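Local coordinates for protein ribulose-bisphosphate carboxylase (PDB 4NAS) that belongs to the large-chain family of ribulose-bisphosphate carboxylases, with a smaller N-terminal domain followed by a TIM-barrel domain, at residues Gly281-Ala284 with Asp285-Leu288; Asp317-Leu320 with Gln321-Ala325. All coordinates share one frame; numbering follows the deposited sequence.

Contact 1: residues Gly281-Ala284 with Asp285-Leu288; sequences GIAA and DIVL
The CG2 methyl of Ile282 packs against two side chains of the first helical turn, 3.8 Å from CG2 of Ile286 and 3.7 Å from CG2 of Val287. The Ile282 side chain crosses both at about a right angle, meeting them methyl to methyl rather than lying alongside. Torsions explain which branch touches: Ile282 has CG2 opposite its backbone N, whereas Val287 puts CG1 there (chi1 176°) and leaves CG2 beside its own N, close to Ile282 and 3.5 Å from Ala283 O.

That carbonyl oxygen is gripped twice. Val287 N reaches Ala283 O in the carbonyl plane at 3.2 Å with a nearly straight N-H, and Ile286 N comes to Ala283 O from above the plane at 3.0 Å, along a more bent path. One residue on, Leu288 N bonds to Ala284 O at 2.9 Å, and Leu288 CB comes close to the same oxygen. Asp285 folds back against the turn, its CG lying between backbone N and carbonyl carbon (chi1 61°). Asp285 OD1 thereby rests 3.3 Å from Ala283 CB, while OD2 is taken by His322 of helix 313-324.

Ala283 occupies the N-cap position, and its backbone bonds with Leu110, as does that of Gly281. This is a strand-to-helix junction in the catalytic domain, where the short strand 281-282 at the edge of a mixed sheet runs into helix 284-295.

Contact 2: residues Asp317-Leu320 with Gln321-Ala325; sequences DRLL and QHLRA
The backbone closes regular i to i+4 turns: Gln321 N to Asp317 O (3.0 Å), His322 N to Arg318 O and Leu323 N to Leu319 O, followed by a weak bond from Arg324 N to Leu320 O as the helix runs out.

On the buried side, CD2 of Leu319 meets CD1 of Leu323 at 3.6 Å, the two leucines crossing obliquely. Both also touch Phe302 of strand 299-303. One residue on from Leu319, Leu320 CD1 lies over one face of the Arg324 guanidinium, offset toward its rim and 3.6 Å from Arg324 NE. The arginine chain, extended from CG to NE, runs past the leucine, with CD also in contact. Beyond it, NH2 bonds to the carbonyl oxygen of Phe352.

The His322 ring stands obliquely to the Arg318 carbonyl, with His322 CD2 3.1 Å from Arg318 O. Its CG is opposite the carbonyl carbon and beside the backbone N (chi1 -77°), which carries the ring back along the helix, and NE2 bonds to Asp285 OD2.

The leucines thus pack against strands 299-303 and 333-337 of the beta-alpha-beta unit. Arg324 shares Pro334 with Leu320 and Leu323, combining an apolar contact over its chain and one guanidinium face with a polar anchor at NH2.

In the fold
Contacts 1 and 2 lie on successive helices of the TIM-barrel domain, with centres about 12 Å apart. They touch directly: Asp285 OD2 and His322 NE2 are 3.0 Å apart in a probable hydrogen bond, so the first turn of helix 284-295 is tied to the last turn of helix 313-324. Packing flanks this link, with Leu288 CB 3.6 Å from Leu319 CD1 as the apolar pair and Asp285 CB 3.5 Å from Leu319 N. Strand 299-303 connects the two helices along the chain, and its Phe302 touches both Leu288 and Leu319. The side chain of Leu288 is about 14 Å from a bound calcium ion, so contact 1 stands apart from that metal.

Contact 1: residues Gly281-Ala284 with Asp285-Leu288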
loop_
_atom_site.group_PDB
_atom_site.type_symbol
_atom_site.label_atom_id
_atom_site.label_comp_id
_atom_site.label_asym_id
_atom_site.label_seq_id
_atom_site.Cartn_x
_atom_site.Cartn_y
_atom_site.Cartn_z
ATOM N N GLY B 281 5.403 -7.370 8.344
ATOM C CA GLY B 281 5.535 -6.340 7.319
ATOM C C GLY B 281 6.788 -6.367 6.461
ATOM O O GLY B 281 7.359 -7.420 6.195
ATOM N N ILE B 282 7.223 -5.183 6.038
ATOM C CA ILE B 282 8.369 -5.017 5.167
ATOM C C ILE B 282 9.325 -4.030 5.822
ATOM O O ILE B 282 8.876 -2.995 6.301
ATOM C CB ILE B 282 7.922 -4.404 3.823
ATOM C CG1 ILE B 282 6.829 -5.246 3.174
ATOM C CG2 ILE B 282 9.093 -4.266 2.877
ATOM C CD1 ILE B 282 6.264 -4.615 1.939
ATOM N N ALA B 283 10.628 -4.328 5.827
ATOM C CA ALA B 283 11.635 -3.445 6.438
ATOM C C ALA B 283 11.594 -2.003 5.926
ATOM O O ALA B 283 11.399 -1.752 4.731
ATOM C CB ALA B 283 13.032 -4.016 6.253
ATOM N N ALA B 284 11.826 -1.055 6.823
ATOM C CA ALA B 284 11.760 0.346 6.441
ATOM C C ALA B 284 12.747 0.731 5.356
ATOM O O ALA B 284 12.440 1.586 4.555
ATOM C CB ALA B 284 11.907 1.257 7.640
ATOM N N ASP B 285 13.916 0.095 5.288
ATOM C CA ASP B 285 14.872 0.495 4.263
ATOM C C ASP B 285 14.398 0.119 2.857
ATOM O O ASP B 285 14.816 0.721 1.855
ATOM C CB ASP B 285 16.265 -0.070 4.539
ATOM C CG ASP B 285 16.272 -1.577 4.555
ATOM O OD1 ASP B 285 15.625 -2.147 5.461
ATOM O OD2 ASP B 285 16.903 -2.182 3.667
ATOM N N ILE B 286 13.540 -0.890 2.774
ATOM C CA ILE B 286 13.012 -1.304 1.491
ATOM C C ILE B 286 11.918 -0.306 1.120
ATOM O O ILE B 286 11.919 0.257 0.031
ATOM C CB ILE B 286 12.451 -2.752 1.544
ATOM C CG1 ILE B 286 13.577 -3.761 1.799
ATOM C CG2 ILE B 286 11.627 -3.102 0.251
ATOM C CD1 ILE B 286 13.051 -5.189 2.109
ATOM N N VAL B 287 11.019 -0.064 2.063
ATOM C CA VAL B 287 9.837 0.785 1.828
ATOM C C VAL B 287 10.221 2.246 1.515
ATOM O O VAL B 287 9.717 2.857 0.564
ATOM C CB VAL B 287 8.900 0.765 3.051
ATOM C CG1 VAL B 287 7.714 1.714 2.846
ATOM C CG2 VAL B 287 8.395 -0.660 3.337
ATOM N N LEU B 288 11.140 2.782 2.308
ATOM C CA LEU B 288 11.538 4.187 2.176
ATOM C C LEU B 288 12.832 4.385 1.419
ATOM O O LEU B 288 13.232 5.518 1.157
ATOM C CB LEU B 288 11.662 4.830 3.569
ATOM C CG LEU B 288 10.358 4.801 4.355
ATOM C CD1 LEU B 288 10.548 5.337 5.771
ATOM C CD2 LEU B 288 9.287 5.605 3.619
#

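Contact 2: residues Asp317-Leu320 with Gln321-Ala325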
loop_
_atom_site.group_PDB
_atom_site.type_symbol
_atom_site.label_atom_id
_atom_site.label_comp_id
_atom_site.label_asym_id
_atom_site.label_seq_id
_atom_site.Cartn_x
_atom_site.Cartn_y
_atom_site.Cartn_z
ATOM N N ASP B 317 20.961 3.026 8.199
ATOM C CA ASP B 317 22.149 2.855 7.360
ATOM C C ASP B 317 21.823 2.179 6.034
ATOM O O ASP B 317 22.305 2.607 4.982
ATOM C CB ASP B 317 23.222 2.031 8.075
ATOM C CG ASP B 317 23.822 2.743 9.266
ATOM O OD1 ASP B 317 23.670 3.983 9.392
ATOM O OD2 ASP B 317 24.463 2.046 10.071
ATOM N N ARG B 318 21.022 1.117 6.074
ATOM C CA ARG B 318 20.657 0.399 4.844
ATOM C C ARG B 318 19.846 1.279 3.900
ATOM O O ARG B 318 19.960 1.180 2.664
ATOM C CB ARG B 318 19.833 -0.840 5.175
ATOM C CG ARG B 318 20.649 -1.954 5.815
ATOM C CD ARG B 318 19.755 -3.184 6.134
ATOM N NE ARG B 318 20.540 -4.221 6.805
ATOM C CZ ARG B 318 20.034 -5.169 7.594
ATOM N NH1 ARG B 318 18.729 -5.238 7.826
ATOM N NH2 ARG B 318 20.842 -6.052 8.162
ATOM N N LEU B 319 18.995 2.099 4.507
ATOM C CA LEU B 319 18.187 3.076 3.787
ATOM C C LEU B 319 19.087 4.007 3.005
ATOM O O LEU B 319 18.917 4.147 1.792
ATOM C CB LEU B 319 17.241 3.836 4.737
ATOM C CG LEU B 319 16.078 4.593 4.058
ATOM C CD1 LEU B 319 14.942 4.860 5.017
ATOM C CD2 LEU B 319 16.533 5.902 3.404
ATOM N N LEU B 320 20.042 4.650 3.692
ATOM C CA LEU B 320 20.942 5.587 3.030
ATOM C C LEU B 320 21.722 4.914 1.900
ATOM O O LEU B 320 21.869 5.469 0.802
ATOM C CB LEU B 320 21.913 6.239 4.026
ATOM C CG LEU B 320 22.759 7.365 3.398
ATOM C CD1 LEU B 320 21.872 8.516 2.936
ATOM C CD2 LEU B 320 23.832 7.883 4.359
ATOM N N GLN B 321 22.229 3.721 2.171
ATOM C CA GLN B 321 22.961 2.992 1.158
ATOM C C GLN B 321 22.050 2.688 -0.060
ATOM O O GLN B 321 22.514 2.670 -1.200
ATOM C CB GLN B 321 23.560 1.717 1.756
ATOM C CG GLN B 321 24.558 1.020 0.850
ATOM C CD GLN B 321 25.795 1.868 0.560
ATOM O OE1 GLN B 321 26.084 2.842 1.265
ATOM N NE2 GLN B 321 26.528 1.499 -0.483
ATOM N N HIS B 322 20.759 2.473 0.172
ATOM C CA HIS B 322 19.850 2.270 -0.965
ATOM C C HIS B 322 19.761 3.532 -1.821
ATOM O O HIS B 322 19.764 3.475 -3.051
ATOM C CB HIS B 322 18.444 1.867 -0.520
ATOM C CG HIS B 322 18.318 0.440 -0.097
ATOM N ND1 HIS B 322 18.777 -0.612 -0.862
ATOM C CD2 HIS B 322 17.747 -0.113 0.998
ATOM C CE1 HIS B 322 18.525 -1.749 -0.237
ATOM N NE2 HIS B 322 17.889 -1.471 0.889
ATOM N N LEU B 323 19.676 4.674 -1.158
ATOM C CA LEU B 323 19.573 5.946 -1.851
ATOM C C LEU B 323 20.848 6.315 -2.595
ATOM O O LEU B 323 20.773 7.014 -3.599
ATOM C CB LEU B 323 19.219 7.071 -0.857
ATOM C CG LEU B 323 17.943 6.931 -0.026
ATOM C CD1 LEU B 323 17.768 8.151 0.877
ATOM C CD2 LEU B 323 16.722 6.793 -0.935
ATOM N N ARG B 324 22.007 5.851 -2.119
ATOM C CA ARG B 324 23.295 6.324 -2.632
ATOM C C ARG B 324 24.124 5.322 -3.424
ATOM O O ARG B 324 25.019 5.720 -4.159
ATOM C CB ARG B 324 24.158 6.836 -1.498
ATOM C CG ARG B 324 23.570 8.062 -0.831
ATOM C CD ARG B 324 24.572 8.696 0.108
ATOM N NE ARG B 324 24.120 10.017 0.487
ATOM C CZ ARG B 324 24.705 10.757 1.416
ATOM N NH1 ARG B 324 25.780 10.299 2.051
ATOM N NH2 ARG B 324 24.217 11.957 1.693
ATOM N N ALA B 325 23.830 4.036 -3.266
ATOM C CA ALA B 325 24.634 2.974 -3.892
ATOM C C ALA B 325 24.805 3.147 -5.399
ATOM O O ALA B 325 23.871 3.506 -6.118
ATOM C CB ALA B 325 24.055 1.605 -3.591
#